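Local coordinates for major pollen allergen Jun a 1 (Juniperus ashei, PDB 1PXZ), which has low pectate lyase activity, cleaving pectate by elimination with calcium as cofactor, and is the major allergen of mountain cedar pollen, at residues W69-Q74 and T91-G96. Sequence-based numbering, arbitrary orientation.
Sequences WIIFSQ and TIDGRG
The indole N-H of Trp69 reaches across to the carboxylate of Asp93, two residues beyond Thr91, its partner on the neighbouring strand: NE1 donates to OD2 at 2.9 Å, almost straight (172°) and in the plane of the indole, meeting the oxygen on its anti side. Ring and carboxylate stand nearly perpendicular, 85° apart. With CG of Trp69 anti to the backbone N (chi1 -167°), the indole lies beside Thr91, whose methyl CG2 sits over the six-membered ring in a CH-pi contact, 3.7 Å from its centroid. Thr91 OG1, over the same face, is hydrogen-bonded to the backbone N of Gly35.

Asp93 is held from several directions. Arg95 grips it side-on, NE to OD1 and NH2 to OD2, while the backbone N of Arg95 also donates to OD1, from the opposite face of the carboxylate to NE, closing an Asx turn as the strand ends. Arg18 adds a salt bridge to OD2, so the buried carboxylate probably stays ionised.

The backbones pair in parallel: Ile70 N donates to Thr91 O at 2.7 Å, and Asp93 N to Ile70 O at 2.8 Å. On the other face of the strands Ile70 lies alongside Ile92, and Phe72 brings its ring edge, at CZ, to within 3.7 Å of Ile92 CG2. Beyond the last backbone bond between the strands a water takes over, accepting from Phe72 N and donating to Asp93 O and Arg95 O; a second links Phe72 O to Gly96 O.

These are successive rungs of the parallel beta-helix: strand 68-72 stacks between strands 39-43 and 90-93, strand 114-119 follows beyond Thr91, Ile92 and Asp93, and Leu58 of helix 58-63 packs on Ile70 and Phe72.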
loop_
_atom_site.group_PDB
_atom_site.type_symbol
_atom_site.label_atom_id
_atom_site.label_comp_id
_atom_site.label_asym_id
_atom_site.label_seq_id
_atom_site.Cartn_x
_atom_site.Cartn_y
_atom_site.Cartn_z
ATOM N N TRP A 69 14.207 -4.024 -13.121
ATOM C CA TRP A 69 13.919 -2.738 -12.488
ATOM C C TRP A 69 13.297 -1.877 -13.579
ATOM O O TRP A 69 14.045 -1.383 -14.438
ATOM C CB TRP A 69 15.194 -2.160 -11.871
ATOM C CG TRP A 69 14.944 -1.009 -10.940
ATOM C CD1 TRP A 69 14.588 0.257 -11.271
ATOM C CD2 TRP A 69 15.035 -1.033 -9.504
ATOM N NE1 TRP A 69 14.450 1.029 -10.140
ATOM C CE2 TRP A 69 14.717 0.258 -9.051
ATOM C CE3 TRP A 69 15.351 -2.031 -8.578
ATOM C CZ2 TRP A 69 14.704 0.609 -7.697
ATOM C CZ3 TRP A 69 15.336 -1.690 -7.228
ATOM C CH2 TRP A 69 15.014 -0.394 -6.820
ATOM N N ILE A 70 11.977 -1.748 -13.527
ATOM C CA ILE A 70 11.263 -1.082 -14.624
ATOM C C ILE A 70 11.146 0.424 -14.429
ATOM O O ILE A 70 10.737 0.919 -13.375
ATOM C CB ILE A 70 9.883 -1.741 -14.797
ATOM C CG1 ILE A 70 10.008 -3.232 -15.127
ATOM C CG2 ILE A 70 9.025 -1.009 -15.818
ATOM C CD1 ILE A 70 8.750 -4.030 -14.802
ATOM N N ILE A 71 11.555 1.141 -15.484
ATOM C CA ILE A 71 11.516 2.610 -15.496
ATOM C C ILE A 71 10.830 3.093 -16.780
ATOM O O ILE A 71 10.515 2.288 -17.651
ATOM C CB ILE A 71 12.913 3.225 -15.451
ATOM C CG1 ILE A 71 13.776 2.766 -16.641
ATOM C CG2 ILE A 71 13.628 2.907 -14.145
ATOM C CD1 ILE A 71 15.042 3.577 -16.802
ATOM N N PHE A 72 10.580 4.387 -16.904
ATOM C CA PHE A 72 9.748 4.857 -18.027
ATOM C C PHE A 72 10.481 5.924 -18.833
ATOM O O PHE A 72 11.062 6.822 -18.230
ATOM C CB PHE A 72 8.419 5.371 -17.480
ATOM C CG PHE A 72 7.571 4.308 -16.789
ATOM C CD1 PHE A 72 7.847 3.947 -15.477
ATOM C CD2 PHE A 72 6.518 3.685 -17.418
ATOM C CE1 PHE A 72 7.094 2.973 -14.823
ATOM C CE2 PHE A 72 5.763 2.715 -16.781
ATOM C CZ PHE A 72 6.034 2.358 -15.464
ATOM N N SER A 73 10.469 5.819 -20.159
ATOM C CA SER A 73 11.250 6.700 -21.023
ATOM C C SER A 73 10.654 8.088 -21.143
ATOM O O SER A 73 11.264 9.065 -21.593
ATOM C CB SER A 73 11.358 6.070 -22.422
ATOM O OG SER A 73 10.086 6.193 -23.057
ATOM N N GLN A 74 9.410 8.271 -20.748
ATOM C CA GLN A 74 8.743 9.549 -20.890
ATOM C C GLN A 74 7.510 9.608 -19.995
ATOM O O GLN A 74 7.091 8.565 -19.497
ATOM C CB GLN A 74 8.284 9.719 -22.350
ATOM C CG GLN A 74 7.128 8.796 -22.669
ATOM C CD GLN A 74 6.394 9.109 -23.957
ATOM O OE1 GLN A 74 5.277 9.643 -23.963
ATOM N NE2 GLN A 74 7.036 8.747 -25.069
ATOM N N THR A 91 10.664 -4.253 -9.735
ATOM C CA THR A 91 10.405 -2.896 -9.261
ATOM C C THR A 91 9.708 -2.161 -10.401
ATOM O O THR A 91 10.174 -2.277 -11.538
ATOM C CB THR A 91 11.682 -2.146 -8.869
ATOM O OG1 THR A 91 12.247 -2.858 -7.754
ATOM C CG2 THR A 91 11.375 -0.718 -8.444
ATOM N N ILE A 92 8.617 -1.482 -10.088
ATOM C CA ILE A 92 8.106 -0.511 -11.097
ATOM C C ILE A 92 8.395 0.847 -10.489
ATOM O O ILE A 92 7.849 1.167 -9.434
ATOM C CB ILE A 92 6.646 -0.788 -11.425
ATOM C CG1 ILE A 92 6.436 -2.274 -11.793
ATOM C CG2 ILE A 92 6.129 0.160 -12.499
ATOM C CD1 ILE A 92 4.999 -2.588 -12.203
ATOM N N ASP A 93 9.281 1.606 -11.112
ATOM C CA ASP A 93 9.844 2.827 -10.542
ATOM C C ASP A 93 9.461 4.029 -11.395
ATOM O O ASP A 93 10.022 4.208 -12.485
ATOM C CB ASP A 93 11.362 2.624 -10.418
ATOM C CG ASP A 93 12.198 3.825 -10.056
ATOM O OD1 ASP A 93 11.692 4.899 -9.665
ATOM O OD2 ASP A 93 13.452 3.765 -10.157
ATOM N N GLY A 94 8.535 4.872 -10.937
ATOM C CA GLY A 94 8.109 6.060 -11.665
ATOM C C GLY A 94 8.925 7.318 -11.502
ATOM O O GLY A 94 8.554 8.404 -11.962
ATOM N N ARG A 95 10.069 7.266 -10.810
ATOM C CA ARG A 95 10.879 8.460 -10.640
ATOM C C ARG A 95 11.397 8.918 -12.005
ATOM O O ARG A 95 11.868 8.061 -12.747
ATOM C CB ARG A 95 12.083 8.240 -9.707
ATOM C CG ARG A 95 11.595 8.089 -8.238
ATOM C CD ARG A 95 12.783 7.659 -7.375
ATOM N NE ARG A 95 13.318 6.359 -7.795
ATOM C CZ ARG A 95 14.346 5.747 -7.214
ATOM N NH1 ARG A 95 14.957 6.326 -6.178
ATOM N NH2 ARG A 95 14.773 4.570 -7.662
ATOM N N GLY A 96 11.282 10.220 -12.236
ATOM C CA GLY A 96 11.870 10.763 -13.451
ATOM C C GLY A 96 10.842 10.876 -14.552
ATOM O O GLY A 96 11.120 11.387 -15.635
HETATM O O HOH W 1 10.723 5.925 -14.425
HETATM O O HOH W 2 10.688 9.749 -18.332
#